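Local coordinates for formyltransferase (Francisella tularensis subsp. tularensis, PDB 4NV1), which belongs to the formyltransferase family and binds dTDP-4-amino-4,6-dideoxyglucose in a pocket, at residues 70-75 against 91-96. Residues are numbered along the deposited sequence; the frame is centred on the assembly and turned at random.
Sequences LGFSCH and INIHPG. With 0FX (dTDP-4-amino-4,6-dideoxyglucose), chain I.
Gly71, Ser73, Ile91 and Ile93 join two neighbouring parallel strands through backbone hydrogen bonds: Ile91 N donates to Gly71 O, Ser73 N to Ile91 O, and Ile93 N to Ser73 O almost head-on (C=O...N 176°). Asn92 ND2 also hydrogen-bonds to Ser73 O, at 3.0 Å from above the carbonyl plane. The carboxamide supplies an N-H in its own plane, and CG anti to the backbone N (chi1 -169°) carries ND2 across.

On the face that carries Phe72, Cys74, Ile91 and Ile93, opposite Ser73 and Asn92, the packing is apolar. Phe72 lies alongside Ile91, its CD2 3.8 Å from Ile91 CB, while Ile93 CD1 comes obliquely to the same CD2 at 3.5 Å. Further along, Cys74 SG rests 3.6 Å from Ile93 CG2; the compact thiol also touches Ile15 and Phe19 of helix 13-24.

Where the strands part, a water accepts from His75 N (2.8 Å) and donates to Ile93 O (2.7 Å). Pro95, rigid and apolar, lies over one face of the His75 ring, its CG 3.6 Å from His75 CE1. His75 NE2 hydrogen-bonds to Glu158 OE1, while His75 ND1 donates to phosphate oxygen O4P of dTDP-4-amino-4,6-dideoxyglucose at 2.9 Å. The arrangement is a beta-alpha-beta unit, strands 70-74 and 89-94 linked through helix 82-87; His75, just past strand 70-74, forms part of the ligand pocket, as is common in Rossmann-like folds.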
loop_
_atom_site.group_PDB
_atom_site.type_symbol
_atom_site.label_atom_id
_atom_site.label_comp_id
_atom_site.label_asym_id
_atom_site.label_seq_id
_atom_site.Cartn_x
_atom_site.Cartn_y
_atom_site.Cartn_z
ATOM N N LEU A 70 36.873 2.094 25.727
ATOM C CA LEU A 70 36.085 2.544 24.594
ATOM C C LEU A 70 34.684 2.004 24.749
ATOM O O LEU A 70 34.520 0.842 25.094
ATOM C CB LEU A 70 36.756 1.973 23.347
ATOM C CG LEU A 70 36.239 2.243 21.953
ATOM C CD1 LEU A 70 36.007 3.749 21.845
ATOM C CD2 LEU A 70 37.279 1.712 20.970
ATOM N N GLY A 71 33.676 2.826 24.547
ATOM C CA GLY A 71 32.313 2.365 24.385
ATOM C C GLY A 71 31.638 2.793 23.086
ATOM O O GLY A 71 31.905 3.892 22.549
ATOM N N PHE A 72 30.774 1.917 22.591
ATOM C CA PHE A 72 29.905 2.189 21.456
ATOM C C PHE A 72 28.449 1.926 21.792
ATOM O O PHE A 72 28.060 0.885 22.415
ATOM C CB PHE A 72 30.251 1.304 20.278
ATOM C CG PHE A 72 31.634 1.516 19.742
ATOM C CD1 PHE A 72 32.584 0.556 19.868
ATOM C CD2 PHE A 72 31.929 2.671 18.983
ATOM C CE1 PHE A 72 33.843 0.741 19.379
ATOM C CE2 PHE A 72 33.201 2.861 18.491
ATOM C CZ PHE A 72 34.147 1.895 18.644
ATOM N N SER A 73 27.658 2.878 21.318
ATOM C CA SER A 73 26.193 2.776 21.237
ATOM C C SER A 73 25.767 2.693 19.779
ATOM O O SER A 73 26.143 3.516 18.921
ATOM C CB SER A 73 25.501 3.964 21.925
ATOM O OG SER A 73 24.095 3.817 21.797
ATOM N N CYS A 74 25.005 1.670 19.436
ATOM C CA CYS A 74 24.455 1.663 18.081
ATOM C C CYS A 74 23.081 1.040 18.104
ATOM O O CYS A 74 22.956 -0.172 18.328
ATOM C CB CYS A 74 25.393 0.931 17.121
ATOM S SG CYS A 74 24.860 1.040 15.385
ATOM N N HIS A 75 22.081 1.898 17.969
ATOM C CA HIS A 75 20.671 1.479 17.864
ATOM C C HIS A 75 20.280 0.846 19.210
ATOM O O HIS A 75 20.005 -0.318 19.299
ATOM C CB HIS A 75 20.456 0.508 16.723
ATOM C CG HIS A 75 20.379 1.172 15.386
ATOM N ND1 HIS A 75 19.180 1.560 14.822
ATOM C CD2 HIS A 75 21.341 1.495 14.492
ATOM C CE1 HIS A 75 19.402 2.062 13.627
ATOM N NE2 HIS A 75 20.702 2.011 13.395
ATOM N N ILE A 91 31.237 6.445 21.701
ATOM C CA ILE A 91 30.954 6.835 20.336
ATOM C C ILE A 91 29.627 6.213 19.908
ATOM O O ILE A 91 29.327 5.057 20.190
ATOM C CB ILE A 91 32.141 6.459 19.467
ATOM C CG1 ILE A 91 33.347 7.358 19.909
ATOM C CG2 ILE A 91 31.777 6.430 17.997
ATOM C CD1 ILE A 91 34.644 6.891 19.301
ATOM N N ASN A 92 28.810 7.083 19.351
ATOM C CA ASN A 92 27.503 6.706 18.849
ATOM C C ASN A 92 27.510 6.543 17.344
ATOM O O ASN A 92 28.063 7.358 16.613
ATOM C CB ASN A 92 26.542 7.811 19.225
ATOM C CG ASN A 92 25.075 7.438 19.008
ATOM O OD1 ASN A 92 24.268 8.316 18.988
ATOM N ND2 ASN A 92 24.726 6.167 18.953
ATOM N N ILE A 93 26.849 5.500 16.875
ATOM C CA ILE A 93 26.741 5.218 15.474
ATOM C C ILE A 93 25.258 5.374 15.263
ATOM O O ILE A 93 24.452 4.590 15.798
ATOM C CB ILE A 93 27.286 3.812 15.179
ATOM C CG1 ILE A 93 28.805 3.777 15.424
ATOM C CG2 ILE A 93 27.033 3.378 13.738
ATOM C CD1 ILE A 93 29.264 3.164 16.713
ATOM N N HIS A 94 24.911 6.396 14.480
ATOM C CA HIS A 94 23.571 7.004 14.504
ATOM C C HIS A 94 22.899 7.029 13.116
ATOM O O HIS A 94 23.475 7.592 12.179
ATOM C CB HIS A 94 23.735 8.424 15.064
ATOM C CG HIS A 94 22.508 9.269 15.026
ATOM N ND1 HIS A 94 21.332 8.937 15.673
ATOM C CD2 HIS A 94 22.291 10.475 14.448
ATOM C CE1 HIS A 94 20.429 9.876 15.453
ATOM N NE2 HIS A 94 20.988 10.829 14.718
ATOM N N PRO A 95 21.654 6.518 13.009
ATOM C CA PRO A 95 20.859 6.573 11.791
ATOM C C PRO A 95 20.265 7.915 11.449
ATOM O O PRO A 95 19.169 7.953 10.901
ATOM C CB PRO A 95 19.735 5.540 12.028
ATOM C CG PRO A 95 19.498 5.646 13.477
ATOM C CD PRO A 95 20.819 6.064 14.135
ATOM N N GLY A 96 21.013 8.997 11.583
ATOM C CA GLY A 96 20.686 10.251 10.880
ATOM C C GLY A 96 21.908 11.141 10.629
ATOM O O GLY A 96 23.009 10.778 11.020
HETATM O O4P 0FX I . 16.347 1.917 15.525
HETATM P P2 0FX I . 16.051 0.604 16.296
HETATM O O3P 0FX I . 16.466 -0.799 15.908
HETATM O O1G 0FX I . 15.708 0.883 17.824
HETATM C C1G 0FX I . 16.694 1.330 18.725
HETATM C C2G 0FX I . 15.838 1.536 19.965
HETATM O O2G 0FX I . 14.897 0.472 20.141
HETATM C C3G 0FX I . 15.069 2.841 19.900
HETATM O O3G 0FX I . 14.501 2.940 21.223
HETATM C C4G 0FX I . 16.048 3.970 19.522
HETATM N N4A 0FX I . 15.426 5.286 19.531
HETATM C C5G 0FX I . 16.734 3.736 18.170
HETATM C C6G 0FX I . 17.739 4.836 17.853
HETATM O O5G 0FX I . 17.409 2.479 18.255
HETATM O OPP 0FX I . 14.605 -0.052 16.150
HETATM P P 0FX I . 13.117 0.488 16.149
HETATM O O1P 0FX I . 12.544 0.882 17.494
HETATM O O2P 0FX I . 12.687 -0.661 15.244
HETATM O O5 0FX I . 12.972 1.708 15.103
HETATM C C5 0FX I . 13.406 1.476 13.758
HETATM C C4 0FX I . 12.515 2.177 12.748
HETATM O O4 0FX I . 11.283 1.486 12.649
HETATM C C3 0FX I . 12.138 3.592 13.063
HETATM O O3 0FX I . 13.026 4.550 12.467
HETATM C C2 0FX I . 10.806 3.768 12.332
HETATM C C1 0FX I . 10.208 2.362 12.397
HETATM N N11 0FX I . 9.131 2.331 13.392
HETATM C C61 0FX I . 9.409 1.993 14.669
HETATM C C51 0FX I . 8.402 1.983 15.611
HETATM C C5A 0FX I . 8.587 1.670 17.082
HETATM C C21 0FX I . 7.874 2.634 13.010
HETATM O O21 0FX I . 7.559 2.930 11.732
HETATM N N31 0FX I . 6.846 2.586 13.863
HETATM C C41 0FX I . 7.142 2.258 15.139
HETATM O O41 0FX I . 6.199 2.237 16.075
HETATM O O HOH W 1 22.418 4.438 20.061
HETATM O O HOH W 2 22.139 4.635 17.271
#